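Local coordinates for amidase, hydantoinase/carbamoylase family (Burkholderia vietnamiensis, PDB 5I4M), which probably hydrolyses N-carbamoyl-L-amino acids to free amino acids, as a two-zinc amidase of the peptidase M20 family, at residues I225-D230 against A354-V359; D268-I273 against A321-G326; P311-L316 against Y345-A350. All coordinates share one frame; numbering follows the deposited sequence.

Contact 1: residues I225-D230 against A354-V359; sequences IGVVTD and ACVAAV
V227 and T229 on one side and V356 and V359 on the other make most of this buried, largely apolar contact, in which helix 354-359 runs alongside strand 225-230. The two run almost antiparallel, 173° between their directions, with the short axes 8.1 Å apart at their closest. Following the strand from its start, V227 is the first residue to reach the helix, and it uses both branches. Its CG1, turned anti to the backbone N (chi1 179°), meets V356 CG1 at 3.6 Å, while the other methyl, V227 CG2, rests more loosely on V359 CG1 at 4.2 Å. The two methyls of V227 thus reach residues about one turn apart on the helix. At V228 the touching atom changes from side chain to backbone: V228 O lies 3.5 Å from V356 CG2, a van der Waals contact with a methyl. The V228 side chain instead packs on M392, F394 and I373, and lies about 7 Å from that of the zinc ligand H211. T229 closes the patch, its CG2 lying 4.1 Å from V356 CG1, so V356 is touched by three consecutive strand residues. The hydroxyl of T229 is engaged within the strand, giving a 2.7 Å hydrogen bond from T229 OG1 to D230 OD1, which is approached on its anti side and 23° out of the carboxylate plane. Around this pair is the zinc-binding part of the M20 fold. Strand 225-242 is bonded through I225 and V227 to the parallel strand 370-375 and through G226 to the antiparallel strand 390-395. Helix 353-365 lies against these strands, V359 touching S391 as well, and helix 411-429 packs alongside, V420 meeting both I225 and V359.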
ATOM      1  N   ILE A 225      17.091 -28.511 -21.791  1.00 16.37           N
ATOM      2  CA  ILE A 225      17.803 -27.274 -22.106  1.00 15.49           C
ATOM      3  C   ILE A 225      16.920 -26.408 -22.993  1.00 12.99           C
ATOM      4  O   ILE A 225      16.335 -26.898 -23.964  1.00 13.81           O
ATOM      5  CB  ILE A 225      19.151 -27.565 -22.800  1.00 13.24           C
ATOM      6  CG1 ILE A 225      20.075 -28.365 -21.877  1.00 11.96           C
ATOM      7  CG2 ILE A 225      19.842 -26.263 -23.245  1.00 11.03           C
ATOM      8  CD1 ILE A 225      20.502 -27.584 -20.650  1.00 11.40           C
ATOM      9  N   GLY A 226      16.824 -25.119 -22.660  1.00  9.04           N
ATOM     10  CA  GLY A 226      16.276 -24.136 -23.558  1.00  8.91           C
ATOM     11  C   GLY A 226      17.389 -23.403 -24.276  1.00  8.85           C
ATOM     12  O   GLY A 226      18.203 -22.719 -23.651  1.00 10.81           O
ATOM     13  N   VAL A 227      17.418 -23.550 -25.599  1.00  9.46           N
ATOM     14  CA  VAL A 227      18.338 -22.810 -26.456  1.00  9.15           C
ATOM     15  C   VAL A 227      17.681 -21.457 -26.716  1.00 14.46           C
ATOM     16  O   VAL A 227      16.781 -21.337 -27.552  1.00 11.65           O
ATOM     17  CB  VAL A 227      18.644 -23.568 -27.751  1.00 11.50           C
ATOM     18  CG1 VAL A 227      19.588 -22.773 -28.640  1.00 10.21           C
ATOM     19  CG2 VAL A 227      19.261 -24.930 -27.421  1.00 10.44           C
ATOM     20  N   VAL A 228      18.084 -20.440 -25.961  1.00  8.60           N
ATOM     21  CA  VAL A 228      17.366 -19.169 -25.998  1.00 10.84           C
ATOM     22  C   VAL A 228      17.789 -18.400 -27.240  1.00 10.43           C
ATOM     23  O   VAL A 228      18.964 -18.046 -27.391  1.00 11.29           O
ATOM     24  CB  VAL A 228      17.627 -18.340 -24.736  1.00  8.01           C
ATOM     25  CG1 VAL A 228      16.727 -17.099 -24.744  1.00  7.81           C
ATOM     26  CG2 VAL A 228      17.379 -19.175 -23.477  1.00  7.88           C
ATOM     27  N   THR A 229      16.823 -18.111 -28.110  1.00  8.73           N
ATOM     28  CA  THR A 229      17.088 -17.446 -29.379  1.00 10.24           C
ATOM     29  C   THR A 229      16.733 -15.972 -29.369  1.00 10.99           C
ATOM     30  O   THR A 229      17.294 -15.211 -30.162  1.00 11.15           O
ATOM     31  CB  THR A 229      16.293 -18.112 -30.507  1.00 11.36           C
ATOM     32  OG1 THR A 229      14.893 -17.988 -30.224  1.00 10.40           O
ATOM     33  CG2 THR A 229      16.657 -19.588 -30.621  1.00  9.65           C
ATOM     34  N   ASP A 230      15.801 -15.569 -28.506  1.00  9.34           N
ATOM     35  CA  ASP A 230      15.259 -14.218 -28.473  1.00 11.31           C
ATOM     36  C   ASP A 230      14.835 -13.905 -27.048  1.00 10.17           C
ATOM     37  O   ASP A 230      14.702 -14.796 -26.207  1.00  9.22           O
ATOM     38  CB  ASP A 230      14.044 -14.063 -29.396  1.00 13.50           C
ATOM     39  CG  ASP A 230      14.352 -14.386 -30.838  1.00 14.91           C
ATOM     40  OD1 ASP A 230      14.297 -15.583 -31.207  1.00 12.84           O
ATOM     41  OD2 ASP A 230      14.612 -13.436 -31.613  1.00 12.95           O
ATOM     42  N   ALA A 354      25.740 -17.295 -33.743  1.00 17.37           N
ATOM     43  CA  ALA A 354      26.841 -18.201 -33.418  1.00 17.46           C
ATOM     44  C   ALA A 354      26.804 -18.606 -31.949  1.00 16.58           C
ATOM     45  O   ALA A 354      27.109 -19.757 -31.606  1.00 15.76           O
ATOM     46  CB  ALA A 354      28.184 -17.559 -33.758  1.00 18.92           C
ATOM     47  N   CYS A 355      26.439 -17.675 -31.066  1.00 13.59           N
ATOM     48  CA  CYS A 355      26.286 -18.030 -29.662  1.00 15.93           C
ATOM     49  C   CYS A 355      25.169 -19.048 -29.481  1.00 14.53           C
ATOM     50  O   CYS A 355      25.317 -20.024 -28.733  1.00 12.10           O
ATOM     51  CB  CYS A 355      26.017 -16.774 -28.829  1.00 10.42           C
ATOM     52  SG  CYS A 355      27.481 -15.723 -28.636  1.00 16.28           S
ATOM     53  N   VAL A 356      24.036 -18.826 -30.142  1.00 12.87           N
ATOM     54  CA  VAL A 356      22.931 -19.777 -30.060  1.00 13.24           C
ATOM     55  C   VAL A 356      23.383 -21.155 -30.534  1.00 12.11           C
ATOM     56  O   VAL A 356      23.084 -22.177 -29.905  1.00 13.42           O
ATOM     57  CB  VAL A 356      21.729 -19.253 -30.871  1.00 13.05           C
ATOM     58  CG1 VAL A 356      20.684 -20.341 -31.070  1.00 13.65           C
ATOM     59  CG2 VAL A 356      21.112 -18.026 -30.188  1.00 10.00           C
ATOM     60  N   ALA A 357      24.128 -21.202 -31.639  1.00 14.48           N
ATOM     61  CA  ALA A 357      24.613 -22.478 -32.152  1.00 14.18           C
ATOM     62  C   ALA A 357      25.542 -23.164 -31.159  1.00 13.86           C
ATOM     63  O   ALA A 357      25.530 -24.395 -31.034  1.00 16.64           O
ATOM     64  CB  ALA A 357      25.327 -22.264 -33.485  1.00 16.97           C
ATOM     65  N   ALA A 358      26.363 -22.381 -30.450  1.00 15.64           N
ATOM     66  CA  ALA A 358      27.271 -22.955 -29.461  1.00 12.02           C
ATOM     67  C   ALA A 358      26.503 -23.580 -28.305  1.00 12.09           C
ATOM     68  O   ALA A 358      26.912 -24.617 -27.776  1.00 13.93           O
ATOM     69  CB  ALA A 358      28.242 -21.892 -28.943  1.00 14.19           C
ATOM     70  N   VAL A 359      25.398 -22.949 -27.896  1.00 12.74           N
ATOM     71  CA  VAL A 359      24.554 -23.498 -26.837  1.00 10.58           C
ATOM     72  C   VAL A 359      23.899 -24.795 -27.299  1.00 10.13           C
ATOM     73  O   VAL A 359      23.892 -25.805 -26.580  1.00 13.25           O
ATOM     74  CB  VAL A 359      23.507 -22.455 -26.406  1.00  9.48           C
ATOM     75  CG1 VAL A 359      22.485 -23.064 -25.464  1.00  9.30           C
ATOM     76  CG2 VAL A 359      24.198 -21.264 -25.746  1.00 11.07           C
TER

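Contact 2: residues D268-I273 against A321-G326; sequences DLVNRI and AALRDG
L269, V270 and I273 face A322, L323 and G326 across the antiparallel helix pair of the M20 dimerisation domain, which rests on one side of that domain's antiparallel strands. The short helix axes are 10.3 Å apart and make an angle of 154°. One bump fits at the glycine: L269 CD2 enters the hollow where G326 has no side chain and comes within 3.6 Å of G326 CA, touching bare backbone. One turn further on, I273 supplies the second bump. With CG1 anti to its carbonyl carbon (chi1 -71°) and the chain extended beyond, its CD1 settles over the A322-L323 peptide bond, 3.5 Å from L323 N, with the small methyl A322 CB beside it at 3.8 Å. V270 and L323 behave differently: they lie side by side and point the same way, both reaching V306 on strand 297-310, where L323 and I273 also meet F308. The core thus continues from the helix interface into the strands. On another face of helix 259-276, D268 forms a salt bridge with R265 of the second subunit, and N271 packs on M253 of that subunit, in keeping with a dimerisation role. Where the paired V270 and L323 touch, CG2 of V270 stands 3.9 Å from CD1 of L323.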
ATOM      1  N   ASP A 268      -7.992  -3.508 -14.184  1.00 10.17           N
ATOM      2  CA  ASP A 268      -8.827  -4.344 -15.044  1.00 11.99           C
ATOM      3  C   ASP A 268      -8.505  -4.111 -16.515  1.00 15.27           C
ATOM      4  O   ASP A 268      -8.421  -5.065 -17.299  1.00 13.30           O
ATOM      5  CB  ASP A 268     -10.301  -4.051 -14.753  1.00 12.80           C
ATOM      6  CG  ASP A 268     -11.199  -5.263 -14.932  1.00 26.60           C
ATOM      7  OD1 ASP A 268     -10.688  -6.400 -14.997  1.00 27.18           O
ATOM      8  OD2 ASP A 268     -12.432  -5.071 -14.983  1.00 34.13           O
ATOM      9  N   LEU A 269      -8.311  -2.850 -16.903  1.00 11.08           N
ATOM     10  CA  LEU A 269      -7.943  -2.540 -18.282  1.00 10.78           C
ATOM     11  C   LEU A 269      -6.607  -3.173 -18.662  1.00 10.82           C
ATOM     12  O   LEU A 269      -6.459  -3.720 -19.762  1.00 13.57           O
ATOM     13  CB  LEU A 269      -7.884  -1.023 -18.472  1.00 11.05           C
ATOM     14  CG  LEU A 269      -7.263  -0.526 -19.781  1.00 13.10           C
ATOM     15  CD1 LEU A 269      -8.143  -0.891 -20.948  1.00 13.47           C
ATOM     16  CD2 LEU A 269      -7.021   0.978 -19.719  1.00 12.93           C
ATOM     17  N   VAL A 270      -5.620  -3.094 -17.771  1.00  7.64           N
ATOM     18  CA  VAL A 270      -4.308  -3.679 -18.046  1.00  7.36           C
ATOM     19  C   VAL A 270      -4.438  -5.171 -18.313  1.00 12.90           C
ATOM     20  O   VAL A 270      -3.852  -5.704 -19.263  1.00 11.71           O
ATOM     21  CB  VAL A 270      -3.349  -3.393 -16.879  1.00  8.00           C
ATOM     22  CG1 VAL A 270      -2.136  -4.338 -16.901  1.00  6.65           C
ATOM     23  CG2 VAL A 270      -2.912  -1.944 -16.920  1.00  8.09           C
ATOM     24  N   ASN A 271      -5.217  -5.866 -17.479  1.00 11.93           N
ATOM     25  CA  ASN A 271      -5.452  -7.288 -17.706  1.00  9.13           C
ATOM     26  C   ASN A 271      -6.134  -7.511 -19.047  1.00  8.42           C
ATOM     27  O   ASN A 271      -5.733  -8.384 -19.828  1.00 12.59           O
ATOM     28  CB  ASN A 271      -6.289  -7.862 -16.564  1.00  9.95           C
ATOM     29  CG  ASN A 271      -6.543  -9.354 -16.713  1.00 12.36           C
ATOM     30  OD1 ASN A 271      -5.674 -10.183 -16.415  1.00 15.89           O
ATOM     31  ND2 ASN A 271      -7.735  -9.702 -17.158  1.00  8.84           N
ATOM     32  N   ARG A 272      -7.149  -6.699 -19.350  1.00  8.73           N
ATOM     33  CA  ARG A 272      -7.836  -6.840 -20.628  1.00 12.88           C
ATOM     34  C   ARG A 272      -6.866  -6.672 -21.792  1.00 16.43           C
ATOM     35  O   ARG A 272      -6.907  -7.434 -22.769  1.00 16.38           O
ATOM     36  CB  ARG A 272      -8.966  -5.814 -20.711  1.00 13.88           C
ATOM     37  CG  ARG A 272      -9.866  -5.964 -21.904  1.00 23.29           C
ATOM     38  CD  ARG A 272     -10.785  -7.138 -21.703  1.00 35.64           C
ATOM     39  NE  ARG A 272     -10.340  -8.328 -22.418  1.00 39.37           N
ATOM     40  CZ  ARG A 272     -10.659  -9.567 -22.060  1.00 46.59           C
ATOM     41  NH1 ARG A 272     -10.221 -10.597 -22.772  1.00 49.75           N
ATOM     42  NH2 ARG A 272     -11.400  -9.778 -20.977  1.00 47.18           N
ATOM     43  N   ILE A 273      -5.979  -5.681 -21.703  1.00 10.28           N
ATOM     44  CA  ILE A 273      -5.007  -5.458 -22.773  1.00  8.97           C
ATOM     45  C   ILE A 273      -4.087  -6.663 -22.917  1.00 10.76           C
ATOM     46  O   ILE A 273      -3.780  -7.099 -24.034  1.00 11.17           O
ATOM     47  CB  ILE A 273      -4.231  -4.155 -22.511  1.00 10.72           C
ATOM     48  CG1 ILE A 273      -5.171  -2.970 -22.734  1.00 11.83           C
ATOM     49  CG2 ILE A 273      -2.974  -4.076 -23.392  1.00  9.97           C
ATOM     50  CD1 ILE A 273      -4.587  -1.614 -22.369  1.00 11.88           C
ATOM     51  N   ALA A 321      -0.344   2.096 -26.770  1.00 11.45           N
ATOM     52  CA  ALA A 321      -1.329   3.086 -27.192  1.00 11.13           C
ATOM     53  C   ALA A 321      -2.680   2.821 -26.538  1.00 13.28           C
ATOM     54  O   ALA A 321      -3.390   3.762 -26.158  1.00 12.90           O
ATOM     55  CB  ALA A 321      -1.451   3.096 -28.720  1.00 13.06           C
ATOM     56  N   ALA A 322      -3.031   1.543 -26.365  1.00 11.13           N
ATOM     57  CA  ALA A 322      -4.300   1.189 -25.739  1.00 12.41           C
ATOM     58  C   ALA A 322      -4.317   1.578 -24.273  1.00 11.99           C
ATOM     59  O   ALA A 322      -5.343   2.041 -23.762  1.00 12.10           O
ATOM     60  CB  ALA A 322      -4.570  -0.309 -25.896  1.00 10.29           C
ATOM     61  N   LEU A 323      -3.194   1.391 -23.575  1.00  9.57           N
ATOM     62  CA  LEU A 323      -3.117   1.837 -22.187  1.00  9.55           C
ATOM     63  C   LEU A 323      -3.301   3.348 -22.086  1.00 13.59           C
ATOM     64  O   LEU A 323      -4.084   3.835 -21.265  1.00 13.30           O
ATOM     65  CB  LEU A 323      -1.786   1.423 -21.565  1.00  7.91           C
ATOM     66  CG  LEU A 323      -1.571   1.965 -20.144  1.00 10.14           C
ATOM     67  CD1 LEU A 323      -2.438   1.218 -19.158  1.00  9.81           C
ATOM     68  CD2 LEU A 323      -0.100   1.870 -19.742  1.00 10.02           C
ATOM     69  N   ARG A 324      -2.568   4.115 -22.903  1.00 10.67           N
ATOM     70  CA  ARG A 324      -2.627   5.568 -22.760  1.00 12.08           C
ATOM     71  C   ARG A 324      -4.025   6.089 -23.063  1.00 13.68           C
ATOM     72  O   ARG A 324      -4.530   6.982 -22.373  1.00 12.04           O
ATOM     73  CB  ARG A 324      -1.591   6.232 -23.664  1.00 14.05           C
ATOM     74  CG  ARG A 324      -0.163   5.918 -23.235  1.00 13.51           C
ATOM     75  CD  ARG A 324       0.829   6.406 -24.268  1.00 16.98           C
ATOM     76  NE  ARG A 324       2.195   5.997 -23.952  1.00 15.48           N
ATOM     77  CZ  ARG A 324       3.054   6.755 -23.288  1.00 19.53           C
ATOM     78  NH1 ARG A 324       2.677   7.952 -22.858  1.00 25.68           N
ATOM     79  NH2 ARG A 324       4.284   6.321 -23.062  1.00 21.50           N
ATOM     80  N   ASP A 325      -4.671   5.513 -24.072  1.00 12.44           N
ATOM     81  CA  ASP A 325      -6.036   5.901 -24.413  1.00 15.78           C
ATOM     82  C   ASP A 325      -7.010   5.525 -23.304  1.00 16.40           C
ATOM     83  O   ASP A 325      -7.856   6.336 -22.901  1.00 15.03           O
ATOM     84  CB  ASP A 325      -6.434   5.233 -25.729  1.00 17.85           C
ATOM     85  CG  ASP A 325      -7.831   5.599 -26.165  1.00 30.20           C
ATOM     86  OD1 ASP A 325      -8.073   6.796 -26.416  1.00 34.09           O
ATOM     87  OD2 ASP A 325      -8.681   4.690 -26.268  1.00 37.45           O
ATOM     88  N   GLY A 326      -6.908   4.295 -22.796  1.00 13.03           N
ATOM     89  CA  GLY A 326      -7.858   3.845 -21.795  1.00 10.50           C
ATOM     90  C   GLY A 326      -7.678   4.556 -20.469  1.00 12.35           C
ATOM     91  O   GLY A 326      -8.651   4.822 -19.759  1.00 11.00           O
TER

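Contact 3: residues P311-L316 against Y345-A350; sequences PDDAVL and YYAPIA
P311 and D313 bring the start of helix 313-334 up against A347 and P348, where strand 337-350 is interrupted; the CA atoms of P311 and P348 are 5.6 Å apart and those of D313 and A347 5.8 Å. The helix begins with an N-cap: D312 OD1 accepts from V315 N through its anti lone pair (N-H...O angle 154°), and from A314 N only weakly. P348 wedges its ring against the turn before the helix, its CG 3.2 Å from P311 O, while its CD packs on D313 CB. L316 CD2 reaches the edge of the Y345 ring, and R235 makes a cation-pi contact with that ring. Y346 points away from the helix, its OH hydrogen-bonded to NE2 of Q234, a residue of the 3-phosphoglycerate site. The polar tie across the contact is made by D313. With its CG anti to the backbone N (chi1 -161°), the carboxylate lies at the ring edge of Y345, the two planes 14° apart. The phenol thus donates almost within both planes, Y345 OH reaching the syn lone pair of D313 OD1 at 2.6 Å.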
ATOM      1  N   PRO A 311       6.595 -10.360 -27.553  1.00  8.98           N
ATOM      2  CA  PRO A 311       7.749 -10.665 -28.414  1.00  9.50           C
ATOM      3  C   PRO A 311       7.788  -9.866 -29.700  1.00 11.36           C
ATOM      4  O   PRO A 311       8.794  -9.941 -30.415  1.00 11.74           O
ATOM      5  CB  PRO A 311       7.575 -12.157 -28.721  1.00 13.46           C
ATOM      6  CG  PRO A 311       6.081 -12.398 -28.545  1.00 14.75           C
ATOM      7  CD  PRO A 311       5.707 -11.527 -27.388  1.00 11.24           C
ATOM      8  N   ASP A 312       6.729  -9.140 -30.034  1.00 10.73           N
ATOM      9  CA  ASP A 312       6.677  -8.351 -31.257  1.00 12.48           C
ATOM     10  C   ASP A 312       6.591  -6.875 -30.894  1.00 10.26           C
ATOM     11  O   ASP A 312       5.670  -6.465 -30.183  1.00  9.45           O
ATOM     12  CB  ASP A 312       5.491  -8.771 -32.123  1.00 12.46           C
ATOM     13  CG  ASP A 312       5.433  -7.995 -33.408  1.00 18.12           C
ATOM     14  OD1 ASP A 312       4.984  -6.837 -33.363  1.00 18.97           O
ATOM     15  OD2 ASP A 312       5.855  -8.528 -34.455  1.00 18.23           O
ATOM     16  N   ASP A 313       7.537  -6.078 -31.404  1.00 12.03           N
ATOM     17  CA  ASP A 313       7.606  -4.665 -31.026  1.00 12.26           C
ATOM     18  C   ASP A 313       6.340  -3.909 -31.425  1.00 13.19           C
ATOM     19  O   ASP A 313       5.859  -3.045 -30.681  1.00  9.82           O
ATOM     20  CB  ASP A 313       8.843  -4.017 -31.659  1.00 13.47           C
ATOM     21  CG  ASP A 313       9.242  -2.713 -30.978  1.00 17.44           C
ATOM     22  OD1 ASP A 313       9.263  -2.665 -29.731  1.00 11.65           O
ATOM     23  OD2 ASP A 313       9.519  -1.726 -31.692  1.00 17.86           O
ATOM     24  N   ALA A 314       5.776  -4.226 -32.592  1.00 10.58           N
ATOM     25  CA  ALA A 314       4.577  -3.522 -33.040  1.00 12.04           C
ATOM     26  C   ALA A 314       3.380  -3.831 -32.145  1.00 10.75           C
ATOM     27  O   ALA A 314       2.557  -2.947 -31.870  1.00 10.82           O
ATOM     28  CB  ALA A 314       4.266  -3.881 -34.495  1.00 11.74           C
ATOM     29  N   VAL A 315       3.245  -5.083 -31.705  1.00 10.51           N
ATOM     30  CA  VAL A 315       2.144  -5.425 -30.810  1.00 10.80           C
ATOM     31  C   VAL A 315       2.345  -4.773 -29.453  1.00  9.70           C
ATOM     32  O   VAL A 315       1.388  -4.300 -28.825  1.00 10.92           O
ATOM     33  CB  VAL A 315       2.003  -6.951 -30.684  1.00 10.27           C
ATOM     34  CG1 VAL A 315       0.860  -7.290 -29.744  1.00 16.51           C
ATOM     35  CG2 VAL A 315       1.771  -7.559 -32.059  1.00 12.15           C
ATOM     36  N   LEU A 316       3.586  -4.742 -28.973  1.00  9.30           N
ATOM     37  CA  LEU A 316       3.861  -4.058 -27.712  1.00  8.79           C
ATOM     38  C   LEU A 316       3.539  -2.572 -27.826  1.00  8.97           C
ATOM     39  O   LEU A 316       3.044  -1.972 -26.871  1.00 10.53           O
ATOM     40  CB  LEU A 316       5.318  -4.282 -27.304  1.00  8.45           C
ATOM     41  CG  LEU A 316       5.851  -3.661 -26.014  1.00 10.26           C
ATOM     42  CD1 LEU A 316       5.049  -4.166 -24.822  1.00  9.30           C
ATOM     43  CD2 LEU A 316       7.330  -4.006 -25.853  1.00  8.30           C
ATOM     44  N   TYR A 345      11.717   0.838 -21.455  1.00  9.23           N
ATOM     45  CA  TYR A 345      11.332   0.221 -22.720  1.00  9.06           C
ATOM     46  C   TYR A 345      12.570  -0.376 -23.372  1.00 11.11           C
ATOM     47  O   TYR A 345      13.612   0.282 -23.442  1.00  8.48           O
ATOM     48  CB  TYR A 345      10.675   1.244 -23.660  1.00  9.86           C
ATOM     49  CG  TYR A 345      10.630   0.795 -25.114  1.00 13.10           C
ATOM     50  CD1 TYR A 345      10.034  -0.407 -25.477  1.00  8.01           C
ATOM     51  CD2 TYR A 345      11.181   1.580 -26.121  1.00 17.45           C
ATOM     52  CE1 TYR A 345      10.004  -0.824 -26.826  1.00  8.40           C
ATOM     53  CE2 TYR A 345      11.150   1.175 -27.451  1.00 22.95           C
ATOM     54  CZ  TYR A 345      10.563  -0.028 -27.798  1.00 20.87           C
ATOM     55  OH  TYR A 345      10.537  -0.424 -29.128  1.00 17.60           O
ATOM     56  N   TYR A 346      12.463  -1.622 -23.828  1.00 11.15           N
ATOM     57  CA  TYR A 346      13.413  -2.135 -24.803  1.00  9.46           C
ATOM     58  C   TYR A 346      12.688  -3.051 -25.774  1.00  9.75           C
ATOM     59  O   TYR A 346      11.742  -3.754 -25.402  1.00  8.06           O
ATOM     60  CB  TYR A 346      14.599  -2.861 -24.142  1.00  7.57           C
ATOM     61  CG  TYR A 346      14.283  -4.122 -23.371  1.00 10.00           C
ATOM     62  CD1 TYR A 346      14.285  -5.368 -24.003  1.00 11.15           C
ATOM     63  CD2 TYR A 346      14.023  -4.076 -22.000  1.00 12.87           C
ATOM     64  CE1 TYR A 346      14.019  -6.536 -23.300  1.00  8.85           C
ATOM     65  CE2 TYR A 346      13.758  -5.237 -21.285  1.00 10.55           C
ATOM     66  CZ  TYR A 346      13.752  -6.453 -21.936  1.00 11.43           C
ATOM     67  OH  TYR A 346      13.489  -7.593 -21.213  1.00 12.10           O
ATOM     68  N   ALA A 347      13.120  -3.001 -27.023  1.00 10.87           N
ATOM     69  CA  ALA A 347      12.512  -3.807 -28.058  1.00  8.50           C
ATOM     70  C   ALA A 347      12.886  -5.274 -27.868  1.00 10.44           C
ATOM     71  O   ALA A 347      13.932  -5.584 -27.285  1.00 11.61           O
ATOM     72  CB  ALA A 347      12.971  -3.330 -29.428  1.00  9.64           C
ATOM     73  N   PRO A 348      12.047  -6.195 -28.347  1.00 12.17           N
ATOM     74  CA  PRO A 348      12.466  -7.600 -28.439  1.00 11.68           C
ATOM     75  C   PRO A 348      13.808  -7.688 -29.146  1.00 10.59           C
ATOM     76  O   PRO A 348      14.110  -6.905 -30.057  1.00  9.19           O
ATOM     77  CB  PRO A 348      11.359  -8.253 -29.275  1.00 10.92           C
ATOM     78  CG  PRO A 348      10.179  -7.323 -29.167  1.00 15.85           C
ATOM     79  CD  PRO A 348      10.765  -5.950 -29.030  1.00 10.28           C
ATOM     80  N   ILE A 349      14.634  -8.626 -28.721  1.00  9.62           N
ATOM     81  CA  ILE A 349      15.987  -8.704 -29.252  1.00 11.87           C
ATOM     82  C   ILE A 349      16.298 -10.149 -29.601  1.00 10.09           C
ATOM     83  O   ILE A 349      15.884 -11.075 -28.894  1.00  9.56           O
ATOM     84  CB  ILE A 349      17.017  -8.106 -28.266  1.00 17.83           C
ATOM     85  CG1 ILE A 349      18.419  -8.088 -28.884  1.00 20.15           C
ATOM     86  CG2 ILE A 349      17.010  -8.844 -26.939  1.00 17.84           C
ATOM     87  CD1 ILE A 349      19.326  -7.057 -28.246  1.00 18.03           C
ATOM     88  N   ALA A 350      16.986 -10.338 -30.722  1.00  9.17           N
ATOM     89  CA  ALA A 350      17.442 -11.647 -31.160  1.00 11.09           C
ATOM     90  C   ALA A 350      18.868 -11.857 -30.675  1.00 11.86           C
ATOM     91  O   ALA A 350      19.710 -10.961 -30.790  1.00 12.99           O
ATOM     92  CB  ALA A 350      17.370 -11.758 -32.687  1.00  9.87           C
TER

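Along the chain, contacts 2 and 3 are both nested inside the loop closed by contact 1, and their own segments alternate. Contact 3 is the middle one, its centre 19 Å from that of contact 1 and 18 Å from that of contact 2; the centres of contacts 1 and 2 are 34 Å apart. Helix 313-334 serves both contacts 2 and 3. Toward contact 1 the join is direct: D230 packs on I349 and A350, where strands 225-242 and 337-350 are neighbours, and helix 353-365 follows immediately. The series thus leads from the zinc-binding part, past the strands that connect the two parts, to the dimerisation domain, consistent with the two-domain build of M20 enzymes.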